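Side-chain contacts in acetyl-CoA C-acetyltransferase (Syntrophomonas wolfei subsp. wolfei, PDB 7N7Z), which probably catalyses the thiolase reaction, the reversible condensation of two acetyl-CoA molecules into acetoacetyl-CoA and free coenzyme A: residues B[11-16]-B[275-280]; B[100-105]-B[114-119]; B[180-185]-B[322-327]. All coordinates share one frame; numbering follows the deposited sequence.

Contact 1: residues B[11-16]-B[275-280]; sequences VGMART and PLMKLV
Leu276 meets Val11 and Met277 meets Met13 where the two halves of the thiolase fold come side by side. Residues 11-15 belong to strand 8-20 of the N-terminal half. Residues 275-280 run from a turn into strand 277-285, its antiparallel neighbour from the C-terminal half, and form its start. The first group of contacts is side chain on backbone. Leu276 points at the other strand and lays CD1 on the peptide between Val11 and Gly12. Leu276 CD1 lies 3.5 Å from Val11 O. CG of Leu276 sits on the same carbonyl, 3.6 Å from Val11 O. With an alanine here the CG and CD1 cover is gone, and the Val11-Gly12 peptide would probably lose its apolar packing and face a gap toward residues 275-280. On its other edge, strand 8-20 is tied by backbone hydrogen bonds of Val11 and Gly12 with Val261. The second group is thioether on thioether. Met13 and Met277 cross at about a right angle. Helix 360-378 packs on both, through Ile368 and Val369 on Met13 and Tyr372 on Met277. Met277 runs extended beyond CG, whereas Met13 bends at its last torsion (chi3 98°). The two methyls meet, with Met13 CE 3.8 Å from Met277 CE.

Contact 2: residues B[100-105]-B[114-119]; sequences EIACQN and SLVTAV
Val116 turns CG1 anti to its backbone N (chi1 178°), and this leaves CG2 as the branch that reaches Ala102. Ser114 aims CB at the same alanine; its OG, beside the backbone N (chi1 -73°), stands a little farther off. Of residues 100-105, Ala102 makes the close contacts with 114-119, and its methyl meets both side chains. Ala102 CB lies 3.5 Å from Val116 CG2, which is tight for two carbons. Ala102 CB is 3.7 Å from Ser114 CB. A small side chain suits the close approach, since the CA atoms of Ala102 and Ser114 are only 5.9 Å apart. The hydroxyl of Ser114 is buried and is satisfied elsewhere, by hydrogen bonds with Glu54 and Thr111.

On the helix, Asn105 curls back on the preceding turn. Asn105 ND2 donates to Ile101 O at 3.2 Å, with a bent N-H...O angle of 136°. Asn105 N also donates to Ile101 O, at 3.1 Å. The two donors come from opposite faces of that carbonyl, and ND2 stands well above its plane. The outer side of the helix faces a second subunit, where Lys110 of that subunit makes a salt bridge with Glu100 and a hydrogen bond with Gln104.

Ala102 also rests on Val56 of strand 54-58, which lies between strands 84-89 and 113-121 in the sheet. Helix 94-107 therefore links two parallel strands across a third. This is a beta-alpha-beta crossover of the N-terminal half of the thiolase fold, and its helix starts just after Cys92, the predicted acyl-carrying nucleophile.

Contact 3: residues B[180-185]-B[322-327]; sequences DALALT and AFAAQV
Two helices from different halves of the chain pack here, through Leu182 and Ala183 of helix 176-196 and Ala324 and Val327 of helix 324-336. The contact is wholly apolar. Leu182 carries most of the contact from its helix. Its CG is anti to the backbone N (chi1 -173°), which sends the fork toward the other helix. One branch serves each partner. Leu182 CD1 lies 4.1 Å from Val327 CG1. Leu182 CD2 lies 4.2 Å from Ala324 CB. The Leu182 and Val327 side chains cross obliquely. Ala183 adds a looser touch, with Ala183 CB 4.4 Å from Ala324 CB. Ile354 of helix 353-356 packs against Leu182, Ala183 and Ala324.

Ala322 and Phe323 close the Asn-Glu-Ala-Phe sequence that is a fingerprint of thiolases, and helix 324-336 begins straight after it. Phe323 is at the N-cap position, and Phe323 O accepts from Val327 N at 2.9 Å in the first turn. Gln326 folds back over this start. Gln326 OE1 accepts from Ala322 N at 3.1 Å, with the donor 40° above the amide carbonyl plane. Its NE2 donates to Gly293 O, so both ends of the amide are held. Gln326 also touches Cys388, the predicted proton acceptor. The Val327 side chain stands about 8 Å from that of Cys388.

Contacts 1 and 2 are neighbours, with centres 11 Å apart. They reach the same mixed sheet and touch where Leu279 CD2 packs 3.5 Å from Cys103 CB. Along the chain, contact 2 is nested inside the long loop that contact 1 closes. Contact 3 lies apart, its centre 28 Å from that of contact 1 and 30 Å from that of contact 2, and on the opposite side of the chain's centre from contact 2. Its segments alternate with those of contact 1. Contacts 1 and 3 both join the N-terminal to the C-terminal thiolase region, one between strands and one between helices. Contact 2 stays within the N-terminal region. The two halves are thus tied together at two well-separated places.

Contact 1: residues B[11-16]-B[275-280]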
ATOM      1  N   VAL B  11      18.469 -26.610 -30.440  1.00 34.97           N
ATOM      2  CA  VAL B  11      19.678 -26.138 -31.099  1.00 39.15           C
ATOM      3  C   VAL B  11      20.518 -25.232 -30.207  1.00 35.66           C
ATOM      4  O   VAL B  11      21.734 -25.127 -30.434  1.00 37.19           O
ATOM      5  CB  VAL B  11      19.339 -25.419 -32.422  1.00 38.82           C
ATOM      6  CG1 VAL B  11      20.604 -24.995 -33.148  1.00 39.92           C
ATOM      7  CG2 VAL B  11      18.501 -26.324 -33.312  1.00 42.39           C
ATOM      8  N   GLY B  12      19.929 -24.585 -29.213  1.00 34.35           N
ATOM      9  CA  GLY B  12      20.681 -23.739 -28.304  1.00 33.56           C
ATOM     10  C   GLY B  12      20.044 -23.750 -26.934  1.00 33.41           C
ATOM     11  O   GLY B  12      18.819 -23.847 -26.801  1.00 31.30           O
ATOM     12  N   MET B  13      20.884 -23.652 -25.904  1.00 29.98           N
ATOM     13  CA  MET B  13      20.422 -23.704 -24.525  1.00 32.19           C
ATOM     14  C   MET B  13      21.337 -22.860 -23.655  1.00 29.65           C
ATOM     15  O   MET B  13      22.555 -22.851 -23.851  1.00 32.08           O
ATOM     16  CB  MET B  13      20.395 -25.144 -24.001  1.00 32.31           C
ATOM     17  CG  MET B  13      19.448 -26.055 -24.755  1.00 36.15           C
ATOM     18  SD  MET B  13      19.468 -27.737 -24.116  1.00 38.16           S
ATOM     19  CE  MET B  13      18.035 -27.703 -23.055  1.00 41.44           C
ATOM     20  N   ALA B  14      20.748 -22.163 -22.686  1.00 30.36           N
ATOM     21  CA  ALA B  14      21.521 -21.328 -21.780  1.00 26.04           C
ATOM     22  C   ALA B  14      20.685 -21.021 -20.549  1.00 29.50           C
ATOM     23  O   ALA B  14      19.452 -21.066 -20.580  1.00 28.12           O
ATOM     24  CB  ALA B  14      21.970 -20.028 -22.454  1.00 30.49           C
ATOM     25  N   ARG B  15      21.382 -20.715 -19.458  1.00 27.18           N
ATOM     26  CA  ARG B  15      20.741 -20.242 -18.242  1.00 28.17           C
ATOM     27  C   ARG B  15      21.691 -19.284 -17.542  1.00 29.80           C
ATOM     28  O   ARG B  15      22.908 -19.331 -17.737  1.00 30.99           O
ATOM     29  CB  ARG B  15      20.355 -21.399 -17.310  1.00 27.56           C
ATOM     30  CG  ARG B  15      21.526 -22.147 -16.672  1.00 28.71           C
ATOM     31  CD  ARG B  15      21.054 -22.973 -15.480  1.00 26.67           C
ATOM     32  NE  ARG B  15      22.131 -23.734 -14.853  1.00 31.89           N
ATOM     33  CZ  ARG B  15      22.800 -23.357 -13.770  1.00 31.26           C
ATOM     34  NH1 ARG B  15      22.561 -22.199 -13.173  1.00 29.42           N
ATOM     35  NH2 ARG B  15      23.735 -24.162 -13.273  1.00 31.93           N
ATOM     36  N   THR B  16      21.118 -18.402 -16.735  1.00 26.85           N
ATOM     37  CA  THR B  16      21.907 -17.559 -15.856  1.00 26.66           C
ATOM     38  C   THR B  16      22.256 -18.344 -14.602  1.00 30.25           C
ATOM     39  O   THR B  16      21.723 -19.430 -14.364  1.00 30.23           O
ATOM     40  CB  THR B  16      21.134 -16.290 -15.507  1.00 27.70           C
ATOM     41  OG1 THR B  16      20.081 -16.606 -14.588  1.00 28.45           O
ATOM     42  CG2 THR B  16      20.539 -15.655 -16.758  1.00 31.42           C
ATOM     43  N   PRO B 275      21.907 -29.912 -34.349  1.00 41.34           N
ATOM     44  CA  PRO B 275      20.892 -30.253 -33.343  1.00 44.45           C
ATOM     45  C   PRO B 275      21.533 -30.917 -32.133  1.00 42.64           C
ATOM     46  O   PRO B 275      22.268 -31.900 -32.264  1.00 44.49           O
ATOM     47  CB  PRO B 275      19.954 -31.209 -34.088  1.00 44.43           C
ATOM     48  CG  PRO B 275      20.805 -31.822 -35.146  1.00 46.55           C
ATOM     49  CD  PRO B 275      21.823 -30.781 -35.538  1.00 45.24           C
ATOM     50  N   LEU B 276      21.251 -30.371 -30.949  1.00 40.19           N
ATOM     51  CA  LEU B 276      21.872 -30.877 -29.730  1.00 38.32           C
ATOM     52  C   LEU B 276      21.189 -32.145 -29.230  1.00 37.27           C
ATOM     53  O   LEU B 276      21.865 -33.102 -28.838  1.00 37.23           O
ATOM     54  CB  LEU B 276      21.853 -29.797 -28.649  1.00 39.19           C
ATOM     55  CG  LEU B 276      22.360 -28.422 -29.093  1.00 38.45           C
ATOM     56  CD1 LEU B 276      22.387 -27.443 -27.930  1.00 37.09           C
ATOM     57  CD2 LEU B 276      23.737 -28.542 -29.716  1.00 43.56           C
ATOM     58  N   MET B 277      19.859 -32.174 -29.227  1.00 38.73           N
ATOM     59  CA  MET B 277      19.137 -33.386 -28.867  1.00 37.01           C
ATOM     60  C   MET B 277      17.713 -33.278 -29.394  1.00 36.46           C
ATOM     61  O   MET B 277      17.247 -32.199 -29.771  1.00 33.54           O
ATOM     62  CB  MET B 277      19.160 -33.625 -27.352  1.00 36.59           C
ATOM     63  CG  MET B 277      18.491 -32.548 -26.525  1.00 40.41           C
ATOM     64  SD  MET B 277      18.504 -32.962 -24.768  1.00 42.08           S
ATOM     65  CE  MET B 277      17.956 -31.418 -24.048  1.00 38.33           C
ATOM     66  N   LYS B 278      17.031 -34.419 -29.422  1.00 37.68           N
ATOM     67  CA  LYS B 278      15.717 -34.546 -30.037  1.00 37.62           C
ATOM     68  C   LYS B 278      14.672 -34.842 -28.970  1.00 35.67           C
ATOM     69  O   LYS B 278      14.865 -35.732 -28.135  1.00 34.11           O
ATOM     70  CB  LYS B 278      15.715 -35.656 -31.091  1.00 40.15           C
ATOM     71  CG  LYS B 278      14.327 -36.169 -31.456  1.00 41.70           C
ATOM     72  CD  LYS B 278      14.319 -36.860 -32.814  1.00 44.68           C
ATOM     73  CE  LYS B 278      15.400 -37.922 -32.898  1.00 49.69           C
ATOM     74  NZ  LYS B 278      15.239 -38.826 -34.071  1.00 50.32           N
ATOM     75  N   LEU B 279      13.570 -34.099 -29.008  1.00 36.86           N
ATOM     76  CA  LEU B 279      12.449 -34.370 -28.120  1.00 35.95           C
ATOM     77  C   LEU B 279      11.924 -35.779 -28.356  1.00 35.83           C
ATOM     78  O   LEU B 279      11.566 -36.138 -29.482  1.00 36.46           O
ATOM     79  CB  LEU B 279      11.342 -33.342 -28.354  1.00 37.26           C
ATOM     80  CG  LEU B 279      10.056 -33.528 -27.546  1.00 35.28           C
ATOM     81  CD1 LEU B 279      10.321 -33.363 -26.057  1.00 37.54           C
ATOM     82  CD2 LEU B 279       8.994 -32.545 -28.014  1.00 37.68           C
ATOM     83  N   VAL B 280      11.885 -36.577 -27.295  1.00 34.83           N
ATOM     84  CA  VAL B 280      11.331 -37.926 -27.344  1.00 36.36           C
ATOM     85  C   VAL B 280       9.906 -37.954 -26.812  1.00 40.05           C
ATOM     86  O   VAL B 280       9.010 -38.519 -27.439  1.00 43.88           O
ATOM     87  CB  VAL B 280      12.235 -38.903 -26.558  1.00 40.70           C
ATOM     88  CG1 VAL B 280      11.647 -40.308 -26.584  1.00 43.36           C
ATOM     89  CG2 VAL B 280      13.652 -38.900 -27.122  1.00 41.58           C
TER

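Contact 2: residues B[100-105]-B[114-119]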
ATOM      1  N   GLU B 100       6.718 -27.716 -24.021  1.00 33.48           N
ATOM      2  CA  GLU B 100       5.740 -28.545 -24.718  1.00 33.06           C
ATOM      3  C   GLU B 100       4.938 -27.722 -25.718  1.00 33.67           C
ATOM      4  O   GLU B 100       4.797 -28.105 -26.886  1.00 32.71           O
ATOM      5  CB  GLU B 100       4.809 -29.218 -23.709  1.00 34.10           C
ATOM      6  CG  GLU B 100       4.018 -30.377 -24.294  1.00 38.58           C
ATOM      7  CD  GLU B 100       3.022 -30.970 -23.314  1.00 40.08           C
ATOM      8  OE1 GLU B 100       2.902 -32.214 -23.269  1.00 39.54           O
ATOM      9  OE2 GLU B 100       2.351 -30.198 -22.596  1.00 39.95           O
ATOM     10  N   ILE B 101       4.398 -26.584 -25.274  1.00 33.00           N
ATOM     11  CA  ILE B 101       3.577 -25.754 -26.154  1.00 34.71           C
ATOM     12  C   ILE B 101       4.346 -25.410 -27.423  1.00 32.34           C
ATOM     13  O   ILE B 101       3.821 -25.509 -28.539  1.00 34.03           O
ATOM     14  CB  ILE B 101       3.114 -24.485 -25.416  1.00 30.88           C
ATOM     15  CG1 ILE B 101       2.109 -24.843 -24.319  1.00 33.57           C
ATOM     16  CG2 ILE B 101       2.499 -23.493 -26.398  1.00 34.13           C
ATOM     17  CD1 ILE B 101       1.935 -23.760 -23.273  1.00 31.63           C
ATOM     18  N   ALA B 102       5.605 -24.997 -27.270  1.00 33.36           N
ATOM     19  CA  ALA B 102       6.417 -24.656 -28.433  1.00 34.84           C
ATOM     20  C   ALA B 102       6.689 -25.881 -29.296  1.00 35.53           C
ATOM     21  O   ALA B 102       6.575 -25.820 -30.526  1.00 32.31           O
ATOM     22  CB  ALA B 102       7.731 -24.019 -27.985  1.00 30.56           C
ATOM     23  N   CYS B 103       7.046 -27.003 -28.672  1.00 33.53           N
ATOM     24  CA  CYS B 103       7.389 -28.194 -29.442  1.00 35.11           C
ATOM     25  C   CYS B 103       6.181 -28.723 -30.206  1.00 38.04           C
ATOM     26  O   CYS B 103       6.300 -29.115 -31.372  1.00 35.71           O
ATOM     27  CB  CYS B 103       7.956 -29.265 -28.512  1.00 33.87           C
ATOM     28  SG  CYS B 103       9.633 -28.906 -27.915  1.00 38.84           S
ATOM     29  N   GLN B 104       5.008 -28.739 -29.567  1.00 36.03           N
ATOM     30  CA  GLN B 104       3.813 -29.218 -30.254  1.00 38.05           C
ATOM     31  C   GLN B 104       3.415 -28.285 -31.389  1.00 39.30           C
ATOM     32  O   GLN B 104       2.868 -28.740 -32.400  1.00 40.37           O
ATOM     33  CB  GLN B 104       2.666 -29.384 -29.258  1.00 40.62           C
ATOM     34  CG  GLN B 104       2.886 -30.534 -28.282  1.00 40.48           C
ATOM     35  CD  GLN B 104       1.720 -30.766 -27.334  1.00 42.22           C
ATOM     36  OE1 GLN B 104       1.609 -31.833 -26.731  1.00 40.89           O
ATOM     37  NE2 GLN B 104       0.850 -29.768 -27.191  1.00 42.26           N
ATOM     38  N   ASN B 105       3.682 -26.983 -31.249  1.00 36.62           N
ATOM     39  CA  ASN B 105       3.506 -26.077 -32.378  1.00 40.03           C
ATOM     40  C   ASN B 105       4.430 -26.460 -33.527  1.00 39.80           C
ATOM     41  O   ASN B 105       4.041 -26.395 -34.698  1.00 41.77           O
ATOM     42  CB  ASN B 105       3.765 -24.635 -31.940  1.00 36.73           C
ATOM     43  CG  ASN B 105       2.486 -23.863 -31.682  1.00 39.10           C
ATOM     44  OD1 ASN B 105       1.664 -23.680 -32.579  1.00 39.60           O
ATOM     45  ND2 ASN B 105       2.314 -23.405 -30.450  1.00 42.88           N
ATOM     46  N   SER B 114      11.067 -21.952 -32.587  1.00 33.33           N
ATOM     47  CA  SER B 114      10.382 -21.395 -31.429  1.00 35.13           C
ATOM     48  C   SER B 114      11.391 -21.120 -30.326  1.00 33.39           C
ATOM     49  O   SER B 114      12.216 -21.981 -30.004  1.00 34.23           O
ATOM     50  CB  SER B 114       9.293 -22.345 -30.918  1.00 34.31           C
ATOM     51  OG  SER B 114       8.179 -22.365 -31.794  1.00 35.60           O
ATOM     52  N   LEU B 115      11.323 -19.922 -29.756  1.00 30.50           N
ATOM     53  CA  LEU B 115      12.117 -19.571 -28.589  1.00 30.05           C
ATOM     54  C   LEU B 115      11.291 -19.833 -27.335  1.00 29.54           C
ATOM     55  O   LEU B 115      10.115 -19.464 -27.274  1.00 28.27           O
ATOM     56  CB  LEU B 115      12.546 -18.105 -28.649  1.00 27.55           C
ATOM     57  CG  LEU B 115      13.214 -17.543 -27.393  1.00 29.07           C
ATOM     58  CD1 LEU B 115      14.457 -18.344 -27.032  1.00 29.17           C
ATOM     59  CD2 LEU B 115      13.559 -16.074 -27.583  1.00 28.40           C
ATOM     60  N   VAL B 116      11.900 -20.483 -26.350  1.00 27.56           N
ATOM     61  CA  VAL B 116      11.266 -20.726 -25.059  1.00 28.78           C
ATOM     62  C   VAL B 116      12.120 -20.058 -23.993  1.00 27.54           C
ATOM     63  O   VAL B 116      13.316 -20.353 -23.874  1.00 28.29           O
ATOM     64  CB  VAL B 116      11.099 -22.225 -24.767  1.00 26.82           C
ATOM     65  CG1 VAL B 116      10.489 -22.430 -23.384  1.00 29.13           C
ATOM     66  CG2 VAL B 116      10.240 -22.881 -25.832  1.00 31.78           C
ATOM     67  N   THR B 117      11.513 -19.156 -23.229  1.00 30.38           N
ATOM     68  CA  THR B 117      12.167 -18.514 -22.098  1.00 29.83           C
ATOM     69  C   THR B 117      11.453 -18.920 -20.817  1.00 29.06           C
ATOM     70  O   THR B 117      10.225 -19.044 -20.790  1.00 29.30           O
ATOM     71  CB  THR B 117      12.164 -16.988 -22.234  1.00 30.85           C
ATOM     72  OG1 THR B 117      10.816 -16.511 -22.296  1.00 34.27           O
ATOM     73  CG2 THR B 117      12.915 -16.563 -23.486  1.00 31.06           C
ATOM     74  N   ALA B 118      12.232 -19.133 -19.760  1.00 27.51           N
ATOM     75  CA  ALA B 118      11.700 -19.519 -18.459  1.00 31.37           C
ATOM     76  C   ALA B 118      12.447 -18.720 -17.404  1.00 27.16           C
ATOM     77  O   ALA B 118      13.675 -18.808 -17.320  1.00 29.28           O
ATOM     78  CB  ALA B 118      11.855 -21.024 -18.219  1.00 29.96           C
ATOM     79  N   VAL B 119      11.718 -17.938 -16.609  1.00 28.34           N
ATOM     80  CA  VAL B 119      12.349 -16.982 -15.710  1.00 28.82           C
ATOM     81  C   VAL B 119      11.527 -16.854 -14.438  1.00 33.60           C
ATOM     82  O   VAL B 119      10.298 -16.989 -14.446  1.00 30.29           O
ATOM     83  CB  VAL B 119      12.522 -15.601 -16.384  1.00 28.97           C
ATOM     84  CG1 VAL B 119      11.163 -14.987 -16.703  1.00 29.09           C
ATOM     85  CG2 VAL B 119      13.332 -14.677 -15.488  1.00 29.54           C
TER

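Contact 3: residues B[180-185]-B[322-327]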
ATOM      1  N   ASP B 180      17.736 -35.051   6.175  1.00 48.16           N
ATOM      2  CA  ASP B 180      18.980 -34.298   6.286  1.00 48.41           C
ATOM      3  C   ASP B 180      20.112 -34.994   5.540  1.00 49.95           C
ATOM      4  O   ASP B 180      20.978 -34.331   4.959  1.00 49.09           O
ATOM      5  CB  ASP B 180      19.343 -34.105   7.759  1.00 50.46           C
ATOM      6  CG  ASP B 180      18.571 -32.968   8.408  1.00 49.93           C
ATOM      7  OD1 ASP B 180      18.129 -32.050   7.684  1.00 50.09           O
ATOM      8  OD2 ASP B 180      18.407 -32.991   9.646  1.00 50.60           O
ATOM      9  N   ALA B 181      20.119 -36.329   5.541  1.00 51.26           N
ATOM     10  CA  ALA B 181      21.158 -37.062   4.824  1.00 51.13           C
ATOM     11  C   ALA B 181      21.111 -36.754   3.332  1.00 51.86           C
ATOM     12  O   ALA B 181      22.118 -36.359   2.734  1.00 48.82           O
ATOM     13  CB  ALA B 181      21.002 -38.563   5.071  1.00 54.58           C
ATOM     14  N   LEU B 182      19.941 -36.929   2.712  1.00 47.83           N
ATOM     15  CA  LEU B 182      19.804 -36.613   1.295  1.00 48.92           C
ATOM     16  C   LEU B 182      20.136 -35.150   1.032  1.00 46.10           C
ATOM     17  O   LEU B 182      20.885 -34.826   0.103  1.00 42.91           O
ATOM     18  CB  LEU B 182      18.385 -36.936   0.824  1.00 48.71           C
ATOM     19  CG  LEU B 182      18.139 -36.820  -0.683  1.00 47.03           C
ATOM     20  CD1 LEU B 182      17.164 -37.889  -1.149  1.00 52.62           C
ATOM     21  CD2 LEU B 182      17.624 -35.436  -1.050  1.00 45.78           C
ATOM     22  N   ALA B 183      19.589 -34.249   1.852  1.00 43.14           N
ATOM     23  CA  ALA B 183      19.796 -32.823   1.630  1.00 43.69           C
ATOM     24  C   ALA B 183      21.275 -32.466   1.644  1.00 41.68           C
ATOM     25  O   ALA B 183      21.727 -31.630   0.852  1.00 40.29           O
ATOM     26  CB  ALA B 183      19.043 -32.019   2.690  1.00 43.53           C
ATOM     27  N   LEU B 184      22.047 -33.084   2.541  1.00 42.81           N
ATOM     28  CA  LEU B 184      23.475 -32.788   2.613  1.00 41.97           C
ATOM     29  C   LEU B 184      24.154 -33.058   1.276  1.00 41.02           C
ATOM     30  O   LEU B 184      24.890 -32.212   0.758  1.00 38.60           O
ATOM     31  CB  LEU B 184      24.122 -33.612   3.727  1.00 41.96           C
ATOM     32  CG  LEU B 184      25.650 -33.541   3.817  1.00 41.09           C
ATOM     33  CD1 LEU B 184      26.106 -32.134   4.170  1.00 42.99           C
ATOM     34  CD2 LEU B 184      26.172 -34.546   4.832  1.00 45.98           C
ATOM     35  N   THR B 185      23.913 -34.239   0.699  1.00 41.62           N
ATOM     36  CA  THR B 185      24.554 -34.584  -0.565  1.00 42.35           C
ATOM     37  C   THR B 185      24.243 -33.554  -1.643  1.00 41.24           C
ATOM     38  O   THR B 185      25.098 -33.244  -2.481  1.00 39.49           O
ATOM     39  CB  THR B 185      24.112 -35.977  -1.017  1.00 44.17           C
ATOM     40  OG1 THR B 185      22.696 -36.114  -0.847  1.00 52.58           O
ATOM     41  CG2 THR B 185      24.822 -37.052  -0.210  1.00 46.39           C
ATOM     42  N   ALA B 322      12.396 -30.632  -4.653  1.00 37.87           N
ATOM     43  CA  ALA B 322      11.733 -29.525  -3.971  1.00 39.07           C
ATOM     44  C   ALA B 322      11.945 -29.602  -2.465  1.00 39.63           C
ATOM     45  O   ALA B 322      12.237 -28.588  -1.821  1.00 37.96           O
ATOM     46  CB  ALA B 322      10.240 -29.521  -4.299  1.00 36.68           C
ATOM     47  N   PHE B 323      11.793 -30.793  -1.891  1.00 38.74           N
ATOM     48  CA  PHE B 323      12.089 -31.037  -0.490  1.00 40.84           C
ATOM     49  C   PHE B 323      12.645 -32.447  -0.365  1.00 40.27           C
ATOM     50  O   PHE B 323      12.276 -33.342  -1.130  1.00 39.33           O
ATOM     51  CB  PHE B 323      10.847 -30.872   0.397  1.00 39.53           C
ATOM     52  CG  PHE B 323      10.095 -29.592   0.156  1.00 41.19           C
ATOM     53  CD1 PHE B 323       9.088 -29.534  -0.794  1.00 39.84           C
ATOM     54  CD2 PHE B 323      10.396 -28.449   0.876  1.00 41.11           C
ATOM     55  CE1 PHE B 323       8.395 -28.359  -1.018  1.00 41.44           C
ATOM     56  CE2 PHE B 323       9.708 -27.272   0.655  1.00 42.69           C
ATOM     57  CZ  PHE B 323       8.706 -27.227  -0.293  1.00 43.19           C
ATOM     58  N   ALA B 324      13.547 -32.636   0.601  1.00 41.72           N
ATOM     59  CA  ALA B 324      14.144 -33.954   0.801  1.00 41.48           C
ATOM     60  C   ALA B 324      13.070 -35.008   1.039  1.00 45.21           C
ATOM     61  O   ALA B 324      13.093 -36.086   0.433  1.00 44.01           O
ATOM     62  CB  ALA B 324      15.129 -33.912   1.969  1.00 43.28           C
ATOM     63  N   ALA B 325      12.114 -34.710   1.922  1.00 43.91           N
ATOM     64  CA  ALA B 325      11.005 -35.630   2.148  1.00 45.50           C
ATOM     65  C   ALA B 325      10.228 -35.876   0.862  1.00 43.57           C
ATOM     66  O   ALA B 325       9.780 -36.999   0.601  1.00 44.09           O
ATOM     67  CB  ALA B 325      10.078 -35.080   3.233  1.00 44.30           C
ATOM     68  N   GLN B 326      10.059 -34.834   0.045  1.00 42.83           N
ATOM     69  CA  GLN B 326       9.340 -34.991  -1.215  1.00 43.95           C
ATOM     70  C   GLN B 326      10.037 -35.994  -2.123  1.00 43.33           C
ATOM     71  O   GLN B 326       9.386 -36.851  -2.733  1.00 43.15           O
ATOM     72  CB  GLN B 326       9.212 -33.633  -1.909  1.00 41.36           C
ATOM     73  CG  GLN B 326       8.530 -33.685  -3.268  1.00 39.95           C
ATOM     74  CD  GLN B 326       9.496 -33.517  -4.430  1.00 42.09           C
ATOM     75  OE1 GLN B 326      10.661 -33.163  -4.247  1.00 39.22           O
ATOM     76  NE2 GLN B 326       9.007 -33.771  -5.638  1.00 42.25           N
ATOM     77  N   VAL B 327      11.365 -35.909  -2.221  1.00 42.53           N
ATOM     78  CA  VAL B 327      12.114 -36.843  -3.058  1.00 43.52           C
ATOM     79  C   VAL B 327      11.986 -38.259  -2.513  1.00 43.14           C
ATOM     80  O   VAL B 327      11.636 -39.196  -3.241  1.00 44.06           O
ATOM     81  CB  VAL B 327      13.589 -36.415  -3.153  1.00 43.35           C
ATOM     82  CG1 VAL B 327      14.369 -37.380  -4.040  1.00 44.54           C
ATOM     83  CG2 VAL B 327      13.698 -34.994  -3.670  1.00 43.23           C
TER